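Local coordinates for protein iron-containing superoxide dismutase B2 (Trypanosoma brucei, PDB 3ESF) that is an iron-dependent superoxide dismutase that probably converts superoxide radicals to hydrogen peroxide and oxygen, protecting the cell from their toxicity, at residues G93-A98 with K135-F140; E23-H28 with F78-M83. The protein carries 1 engineered substitution. One frame throughout, in Å; residues are numbered along the deposited sequence.

Contact 1 of 2, residues G93-A98 with K135-F140; sequences GKLAEA and KKLKVF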
ATOM      1  N   GLY A  93      17.456 -26.337  16.611  1.00 24.25           N
ATOM      2  CA  GLY A  93      17.564 -27.492  15.722  1.00 24.63           C
ATOM      3  C   GLY A  93      17.969 -27.157  14.297  1.00 24.76           C
ATOM      4  O   GLY A  93      18.856 -26.318  14.064  1.00 24.61           O
ATOM      5  N   LYS A  94      17.295 -27.825  13.359  1.00 24.89           N
ATOM      6  CA  LYS A  94      17.639 -27.816  11.929  1.00 24.50           C
ATOM      7  C   LYS A  94      17.569 -26.454  11.296  1.00 23.63           C
ATOM      8  O   LYS A  94      18.461 -26.071  10.529  1.00 23.66           O
ATOM      9  CB  LYS A  94      16.699 -28.754  11.181  1.00 24.88           C
ATOM     10  CG  LYS A  94      16.970 -30.200  11.461  1.00 25.50           C
ATOM     11  CD  LYS A  94      15.692 -31.011  11.371  1.00 27.97           C
ATOM     12  CE  LYS A  94      15.961 -32.472  11.650  1.00 29.29           C
ATOM     13  NZ  LYS A  94      16.571 -33.124  10.462  1.00 30.52           N
ATOM     14  N   LEU A  95      16.489 -25.736  11.586  1.00 22.54           N
ATOM     15  CA  LEU A  95      16.312 -24.415  11.062  1.00 21.82           C
ATOM     16  C   LEU A  95      17.358 -23.403  11.559  1.00 21.22           C
ATOM     17  O   LEU A  95      17.827 -22.567  10.786  1.00 20.85           O
ATOM     18  CB  LEU A  95      14.884 -23.911  11.350  1.00 22.12           C
ATOM     19  CG  LEU A  95      14.570 -22.604  10.653  1.00 22.37           C
ATOM     20  CD1 LEU A  95      14.721 -22.774   9.136  1.00 22.35           C
ATOM     21  CD2 LEU A  95      13.179 -22.087  11.049  1.00 22.39           C
ATOM     22  N   ALA A  96      17.716 -23.489  12.840  1.00 20.28           N
ATOM     23  CA  ALA A  96      18.656 -22.558  13.455  1.00 20.06           C
ATOM     24  C   ALA A  96      20.031 -22.726  12.837  1.00 19.93           C
ATOM     25  O   ALA A  96      20.723 -21.743  12.576  1.00 20.03           O
ATOM     26  CB  ALA A  96      18.720 -22.778  14.963  1.00 19.60           C
ATOM     27  N   GLU A  97      20.409 -23.977  12.593  1.00 19.50           N
ATOM     28  CA  GLU A  97      21.659 -24.291  11.931  1.00 19.89           C
ATOM     29  C   GLU A  97      21.661 -23.812  10.476  1.00 18.92           C
ATOM     30  O   GLU A  97      22.662 -23.279   9.998  1.00 18.26           O
ATOM     31  CB  GLU A  97      21.913 -25.796  12.002  1.00 20.35           C
ATOM     32  CG  GLU A  97      23.359 -26.169  12.224  1.00 24.14           C
ATOM     33  CD  GLU A  97      23.992 -25.406  13.384  1.00 28.21           C
ATOM     34  OE1 GLU A  97      24.848 -24.539  13.107  1.00 29.95           O
ATOM     35  OE2 GLU A  97      23.623 -25.659  14.559  1.00 30.49           O
ATOM     36  N   ALA A  98      20.538 -24.006   9.789  1.00 18.23           N
ATOM     37  CA  ALA A  98      20.404 -23.600   8.395  1.00 17.65           C
ATOM     38  C   ALA A  98      20.483 -22.066   8.255  1.00 17.26           C
ATOM     39  O   ALA A  98      21.053 -21.565   7.296  1.00 17.00           O
ATOM     40  CB  ALA A  98      19.124 -24.137   7.818  1.00 17.62           C
ATOM     41  N   LYS A 135      19.389 -25.202  -1.602  1.00 21.96           N
ATOM     42  CA  LYS A 135      19.015 -25.410  -0.197  1.00 22.11           C
ATOM     43  C   LYS A 135      19.336 -24.192   0.693  1.00 21.60           C
ATOM     44  O   LYS A 135      19.055 -24.210   1.904  1.00 21.37           O
ATOM     45  CB  LYS A 135      19.594 -26.731   0.386  1.00 22.35           C
ATOM     46  CG  LYS A 135      19.333 -27.984  -0.462  1.00 23.96           C
ATOM     47  CD  LYS A 135      17.851 -28.336  -0.537  1.00 27.51           C
ATOM     48  CE  LYS A 135      17.624 -29.705  -1.171  1.00 28.19           C
ATOM     49  NZ  LYS A 135      16.183 -29.903  -1.503  1.00 31.32           N
ATOM     50  N   LYS A 136      19.897 -23.137   0.096  1.00 21.00           N
ATOM     51  CA  LYS A 136      20.142 -21.874   0.820  1.00 21.27           C
ATOM     52  C   LYS A 136      18.861 -21.152   1.191  1.00 20.36           C
ATOM     53  O   LYS A 136      17.904 -21.119   0.412  1.00 20.35           O
ATOM     54  CB  LYS A 136      21.012 -20.888   0.017  1.00 21.50           C
ATOM     55  CG  LYS A 136      22.481 -21.217  -0.097  1.00 24.35           C
ATOM     56  CD  LYS A 136      23.182 -21.294   1.269  1.00 28.86           C
ATOM     57  CE  LYS A 136      24.650 -21.625   1.101  1.00 29.42           C
ATOM     58  NZ  LYS A 136      25.071 -22.617   2.107  1.00 31.50           N
ATOM     59  N   LEU A 137      18.854 -20.574   2.384  1.00 19.75           N
ATOM     60  CA  LEU A 137      17.776 -19.687   2.812  1.00 20.16           C
ATOM     61  C   LEU A 137      18.124 -18.257   2.403  1.00 20.07           C
ATOM     62  O   LEU A 137      19.307 -17.862   2.433  1.00 19.96           O
ATOM     63  CB  LEU A 137      17.655 -19.729   4.335  1.00 20.24           C
ATOM     64  CG  LEU A 137      16.648 -20.524   5.153  1.00 21.01           C
ATOM     65  CD1 LEU A 137      15.950 -21.655   4.395  1.00 19.53           C
ATOM     66  CD2 LEU A 137      17.356 -21.011   6.393  1.00 19.53           C
ATOM     67  N   LYS A 138      17.101 -17.484   2.050  1.00 20.26           N
ATOM     68  CA  LYS A 138      17.294 -16.076   1.734  1.00 20.89           C
ATOM     69  C   LYS A 138      16.109 -15.227   2.202  1.00 19.96           C
ATOM     70  O   LYS A 138      15.000 -15.724   2.344  1.00 19.51           O
ATOM     71  CB  LYS A 138      17.605 -15.894   0.243  1.00 20.49           C
ATOM     72  CG  LYS A 138      16.505 -16.206  -0.735  1.00 23.14           C
ATOM     73  CD  LYS A 138      16.946 -15.812  -2.174  1.00 23.02           C
ATOM     74  CE  LYS A 138      15.865 -16.144  -3.205  1.00 26.67           C
ATOM     75  NZ  LYS A 138      16.064 -15.502  -4.550  1.00 26.83           N
ATOM     76  N   VAL A 139      16.365 -13.949   2.458  1.00 19.87           N
ATOM     77  CA  VAL A 139      15.280 -12.973   2.616  1.00 19.02           C
ATOM     78  C   VAL A 139      14.824 -12.530   1.217  1.00 19.51           C
ATOM     79  O   VAL A 139      15.640 -12.341   0.317  1.00 19.36           O
ATOM     80  CB  VAL A 139      15.724 -11.766   3.439  1.00 18.64           C
ATOM     81  CG1 VAL A 139      14.571 -10.799   3.595  1.00 17.62           C
ATOM     82  CG2 VAL A 139      16.269 -12.211   4.825  1.00 16.45           C
ATOM     83  N   PHE A 140      13.510 -12.400   1.039  1.00 19.40           N
ATOM     84  CA  PHE A 140      12.941 -12.209  -0.278  1.00 20.17           C
ATOM     85  C   PHE A 140      11.705 -11.338  -0.112  1.00 19.98           C
ATOM     86  O   PHE A 140      10.890 -11.578   0.774  1.00 20.20           O
ATOM     87  CB  PHE A 140      12.586 -13.580  -0.860  1.00 19.54           C
ATOM     88  CG  PHE A 140      11.972 -13.548  -2.228  1.00 20.53           C
ATOM     89  CD1 PHE A 140      12.754 -13.372  -3.358  1.00 20.15           C
ATOM     90  CD2 PHE A 140      10.587 -13.729  -2.386  1.00 22.02           C
ATOM     91  CE1 PHE A 140      12.179 -13.360  -4.617  1.00 20.58           C
ATOM     92  CE2 PHE A 140      10.008 -13.722  -3.649  1.00 21.71           C
ATOM     93  CZ  PHE A 140      10.788 -13.540  -4.760  1.00 19.51           C
TER
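Ala98, which meets Leu137 across the contact, is set in its helix by a 3.0 Å bond from Ala98 N to Lys94 O, the shorter of the two backbone bonds within 93-98. The neighbouring helical bond runs from Glu97 N to Gly93 O at 3.2 Å. What passes between helix and strand is apolar and centres on a single methyl. Leu137 CD2 lies 3.9 Å from Ala98 CB and is just as near the backbone, 3.8 Å from Ala98 C, so it rests against the main chain as well as the side chain. The same methyl also comes within 4.2 Å of Leu95 CD1. The Leu95 branch is brought there by a first torsion that sets CG anti to the backbone N (chi1 -172°), and the two leucine side chains cross at about a right angle. The closest CA pair, Ala98 and Leu137, is 7.3 Å apart, a spacing that the leucine spans.

Further along the helix, Ile99 and Phe103 also touch Leu137. Phe195 of helix 188-196 packs on both Leu95 and Ala98. The helix is thus seated on strand 137-143, outermost in this chain's three-stranded antiparallel sheet. The 106 Å² buried between the two ranges is apolar contact, which sets no strict direction; the hydrogen bond of Ser102 OG with Leu137 N probably supplies the directional tie between helix and strand.

Contact 2 of 2, residues E23-H28 with F78-M83; sequences EQVTFH and FYWESM. With FE (Fe (III) ion), chain E.
Val25 and Trp80 mark the closest backbone approach, with CA atoms 9.5 Å apart, so helices 22-45 and 64-81 are joined here through side chains. His28 carries most of the contact: its CG is anti to the backbone N (chi1 -163°), which turns the imidazole toward 78-83. Trp80 presents the edge of its six-membered ring to one face of that imidazole, an offset edge-to-face pair with planes at 68°, and Trp80 CH2 comes 3.4 Å from His28 ND1. The same end of the indole also meets Val25 CG1. Tyr79 meets the histidine rim to rim, its CE2 3.5 Å from His28 CE1 and the planes at 51°.

Both ring nitrogens are engaged. His28 ND1 donates to a water O 2.8 Å away, in plane at the ring edge. That water O is also bonded to Tyr79 OH at 2.9 Å. His28 NE2 binds the iron at 2.2 Å. Held at both nitrogens, with Trp80 over one face and Tyr79 at its rim, the imidazole probably has its rotation fixed. Beyond the pair, Tyr79 OH bonds Tyr178 OH, and Trp80 NE1 bonds His33 ND1.

His76, Asp161 and His165 complete the protein ligands, and a second water, 2.1 Å from the iron, sits nearly opposite His28 NE2. Three histidines, one aspartate and a solvent ligand, with His28 joined to Tyr79 and Trp80 in an aromatic cluster within the helical hairpin, form the metal site characteristic of iron/manganese superoxide dismutases.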
ATOM      1  N   GLU A  23      -8.920  -6.016  17.655  1.00 19.74           N
ATOM      2  CA  GLU A  23      -9.425  -5.145  16.588  1.00 20.71           C
ATOM      3  C   GLU A  23      -8.590  -5.167  15.303  1.00 19.61           C
ATOM      4  O   GLU A  23      -9.148  -5.266  14.224  1.00 19.54           O
ATOM      5  CB  GLU A  23      -9.695  -3.707  17.062  1.00 21.20           C
ATOM      6  CG  GLU A  23     -10.432  -2.864  15.988  1.00 22.82           C
ATOM      7  CD  GLU A  23     -10.654  -1.410  16.392  1.00 24.19           C
ATOM      8  OE1 GLU A  23      -9.739  -0.798  16.992  1.00 28.10           O
ATOM      9  OE2 GLU A  23     -11.756  -0.881  16.101  1.00 30.72           O
ATOM     10  N   GLN A  24      -7.266  -5.084  15.432  1.00 19.23           N
ATOM     11  CA  GLN A  24      -6.338  -5.222  14.296  1.00 19.03           C
ATOM     12  C   GLN A  24      -6.479  -6.554  13.533  1.00 18.80           C
ATOM     13  O   GLN A  24      -6.579  -6.575  12.304  1.00 19.14           O
ATOM     14  CB  GLN A  24      -4.868  -5.045  14.769  1.00 19.12           C
ATOM     15  CG  GLN A  24      -3.819  -5.077  13.647  1.00 19.22           C
ATOM     16  CD  GLN A  24      -3.974  -3.931  12.634  1.00 21.42           C
ATOM     17  OE1 GLN A  24      -3.391  -2.849  12.805  1.00 19.17           O
ATOM     18  NE2 GLN A  24      -4.743  -4.176  11.561  1.00 21.51           N
ATOM     19  N   VAL A  25      -6.465  -7.659  14.266  1.00 19.14           N
ATOM     20  CA  VAL A  25      -6.674  -8.987  13.692  1.00 19.32           C
ATOM     21  C   VAL A  25      -8.094  -9.152  13.075  1.00 19.19           C
ATOM     22  O   VAL A  25      -8.243  -9.771  12.012  1.00 19.15           O
ATOM     23  CB  VAL A  25      -6.376 -10.102  14.748  1.00 19.60           C
ATOM     24  CG1 VAL A  25      -6.703 -11.502  14.195  1.00 19.05           C
ATOM     25  CG2 VAL A  25      -4.899 -10.020  15.229  1.00 18.59           C
ATOM     26  N   THR A  26      -9.113  -8.604  13.737  1.00 19.32           N
ATOM     27  CA  THR A  26     -10.512  -8.680  13.234  1.00 19.62           C
ATOM     28  C   THR A  26     -10.665  -8.004  11.889  1.00 19.45           C
ATOM     29  O   THR A  26     -11.157  -8.634  10.949  1.00 19.60           O
ATOM     30  CB  THR A  26     -11.525  -8.065  14.210  1.00 19.34           C
ATOM     31  OG1 THR A  26     -11.518  -8.826  15.415  1.00 19.49           O
ATOM     32  CG2 THR A  26     -12.918  -8.130  13.642  1.00 20.33           C
ATOM     33  N   PHE A  27     -10.267  -6.733  11.781  1.00 19.36           N
ATOM     34  CA  PHE A  27     -10.364  -6.057  10.472  1.00 19.31           C
ATOM     35  C   PHE A  27      -9.536  -6.785   9.424  1.00 19.48           C
ATOM     36  O   PHE A  27      -9.994  -6.981   8.297  1.00 20.38           O
ATOM     37  CB  PHE A  27     -10.038  -4.547  10.544  1.00 19.30           C
ATOM     38  CG  PHE A  27     -11.205  -3.706  10.985  1.00 19.68           C
ATOM     39  CD1 PHE A  27     -12.112  -3.211  10.054  1.00 19.28           C
ATOM     40  CD2 PHE A  27     -11.431  -3.462  12.338  1.00 19.28           C
ATOM     41  CE1 PHE A  27     -13.212  -2.446  10.461  1.00 20.47           C
ATOM     42  CE2 PHE A  27     -12.513  -2.703  12.755  1.00 19.83           C
ATOM     43  CZ  PHE A  27     -13.414  -2.201  11.818  1.00 21.06           C
ATOM     44  N   HIS A  28      -8.333  -7.207   9.793  1.00 19.00           N
ATOM     45  CA  HIS A  28      -7.416  -7.770   8.812  1.00 18.84           C
ATOM     46  C   HIS A  28      -7.931  -9.109   8.222  1.00 19.06           C
ATOM     47  O   HIS A  28      -7.909  -9.331   6.988  1.00 18.37           O
ATOM     48  CB  HIS A  28      -6.032  -7.921   9.454  1.00 17.91           C
ATOM     49  CG  HIS A  28      -4.937  -8.104   8.465  1.00 17.23           C
ATOM     50  ND1 HIS A  28      -3.634  -8.320   8.836  1.00 16.49           N
ATOM     51  CD2 HIS A  28      -4.953  -8.124   7.111  1.00 16.09           C
ATOM     52  CE1 HIS A  28      -2.890  -8.465   7.756  1.00 16.43           C
ATOM     53  NE2 HIS A  28      -3.668  -8.347   6.698  1.00 15.69           N
ATOM     54  N   PHE A  78      -0.542 -17.917   5.119  1.00 18.22           N
ATOM     55  CA  PHE A  78       0.837 -18.179   5.509  1.00 18.86           C
ATOM     56  C   PHE A  78       1.294 -17.203   6.610  1.00 18.82           C
ATOM     57  O   PHE A  78       1.993 -17.587   7.557  1.00 19.13           O
ATOM     58  CB  PHE A  78       1.747 -18.078   4.268  1.00 19.04           C
ATOM     59  CG  PHE A  78       3.008 -18.871   4.393  1.00 19.81           C
ATOM     60  CD1 PHE A  78       2.992 -20.261   4.242  1.00 20.14           C
ATOM     61  CD2 PHE A  78       4.207 -18.246   4.681  1.00 19.04           C
ATOM     62  CE1 PHE A  78       4.166 -21.008   4.370  1.00 19.74           C
ATOM     63  CE2 PHE A  78       5.388 -18.983   4.796  1.00 18.80           C
ATOM     64  CZ  PHE A  78       5.362 -20.360   4.643  1.00 18.21           C
ATOM     65  N   TYR A  79       0.888 -15.945   6.469  1.00 18.92           N
ATOM     66  CA  TYR A  79       1.113 -14.904   7.490  1.00 19.34           C
ATOM     67  C   TYR A  79       0.585 -15.256   8.898  1.00 18.98           C
ATOM     68  O   TYR A  79       1.314 -15.110   9.866  1.00 19.11           O
ATOM     69  CB  TYR A  79       0.453 -13.610   7.005  1.00 18.87           C
ATOM     70  CG  TYR A  79       0.487 -12.435   7.968  1.00 19.90           C
ATOM     71  CD1 TYR A  79       1.703 -11.956   8.482  1.00 17.72           C
ATOM     72  CD2 TYR A  79      -0.704 -11.789   8.344  1.00 19.74           C
ATOM     73  CE1 TYR A  79       1.737 -10.846   9.329  1.00 20.79           C
ATOM     74  CE2 TYR A  79      -0.692 -10.710   9.193  1.00 19.72           C
ATOM     75  CZ  TYR A  79       0.527 -10.220   9.678  1.00 20.55           C
ATOM     76  OH  TYR A  79       0.531  -9.120  10.516  1.00 20.93           O
ATOM     77  N   TRP A  80      -0.683 -15.658   9.011  1.00 19.49           N
ATOM     78  CA  TRP A  80      -1.249 -16.036  10.308  1.00 19.75           C
ATOM     79  C   TRP A  80      -0.494 -17.210  10.910  1.00 19.78           C
ATOM     80  O   TRP A  80      -0.243 -17.219  12.111  1.00 19.57           O
ATOM     81  CB  TRP A  80      -2.758 -16.366  10.260  1.00 20.27           C
ATOM     82  CG  TRP A  80      -3.632 -15.294   9.701  1.00 21.33           C
ATOM     83  CD1 TRP A  80      -4.522 -15.423   8.673  1.00 21.07           C
ATOM     84  CD2 TRP A  80      -3.709 -13.920  10.129  1.00 21.83           C
ATOM     85  NE1 TRP A  80      -5.129 -14.220   8.419  1.00 20.06           N
ATOM     86  CE2 TRP A  80      -4.656 -13.280   9.291  1.00 20.51           C
ATOM     87  CE3 TRP A  80      -3.065 -13.168  11.132  1.00 20.53           C
ATOM     88  CZ2 TRP A  80      -4.996 -11.928   9.431  1.00 21.14           C
ATOM     89  CZ3 TRP A  80      -3.394 -11.818  11.270  1.00 20.34           C
ATOM     90  CH2 TRP A  80      -4.354 -11.212  10.421  1.00 21.07           C
ATOM     91  N   GLU A  81      -0.135 -18.199  10.088  1.00 19.61           N
ATOM     92  CA  GLU A  81       0.661 -19.336  10.541  1.00 19.72           C
ATOM     93  C   GLU A  81       2.099 -18.979  10.938  1.00 19.46           C
ATOM     94  O   GLU A  81       2.717 -19.677  11.738  1.00 19.20           O
ATOM     95  CB  GLU A  81       0.656 -20.457   9.496  1.00 19.81           C
ATOM     96  CG  GLU A  81      -0.678 -21.209   9.411  1.00 23.69           C
ATOM     97  CD  GLU A  81      -1.034 -21.964  10.694  1.00 28.57           C
ATOM     98  OE1 GLU A  81      -0.206 -22.020  11.630  1.00 29.77           O
ATOM     99  OE2 GLU A  81      -2.159 -22.525  10.766  1.00 32.37           O
ATOM    100  N   SER A  82       2.605 -17.873  10.391  1.00 19.01           N
ATOM    101  CA  SER A  82       3.949 -17.352  10.678  1.00 19.21           C
ATOM    102  C   SER A  82       4.030 -16.641  12.038  1.00 19.49           C
ATOM    103  O   SER A  82       5.108 -16.163  12.444  1.00 19.69           O
ATOM    104  CB  SER A  82       4.395 -16.391   9.560  1.00 18.66           C
ATOM    105  OG  SER A  82       4.562 -17.073   8.314  1.00 16.41           O
ATOM    106  N   MET A  83       2.893 -16.588  12.739  1.00 19.18           N
ATOM    107  CA  MET A  83       2.805 -15.948  14.054  1.00 19.35           C
ATOM    108  C   MET A  83       2.120 -16.852  15.055  1.00 19.44           C
ATOM    109  O   MET A  83       1.347 -17.749  14.673  1.00 19.84           O
ATOM    110  CB  MET A  83       2.084 -14.601  13.947  1.00 19.41           C
ATOM    111  CG  MET A  83       2.668 -13.662  12.872  1.00 19.57           C
ATOM    112  SD  MET A  83       1.869 -12.053  12.893  1.00 19.92           S
ATOM    113  CE  MET A  83       0.153 -12.472  12.449  1.00 18.96           C
TER
HETATM  114 FE    FE E 198      -2.970  -8.022   4.655  1.00 21.69          FE
HETATM  115  O   HOH W   1      -2.063  -7.870  11.137  1.00 10.90           O
HETATM  116  O   HOH W   2      -1.983  -7.717   2.782  1.00 20.31           O

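Both contacts are buried, but the centre of contact 2 lies about 9 Å, and that of contact 1 about 17 Å, from the chain's centre, on opposite sides of it; the two contact centres are 24 Å apart and their nearest atoms about 10 Å. They share no helix or strand. Contact 2 joins two helices of the alpha-hairpin region, whereas contact 1 seats a helix of the C-terminal region on the strand 137-143, outermost in the chain's own sheet. Chemistry follows place: contact 2 combines aromatic rings, a bridging water and the iron, and buries 181 Å², while contact 1, away from the metal, joins its two ranges by aliphatic packing against side chain and backbone.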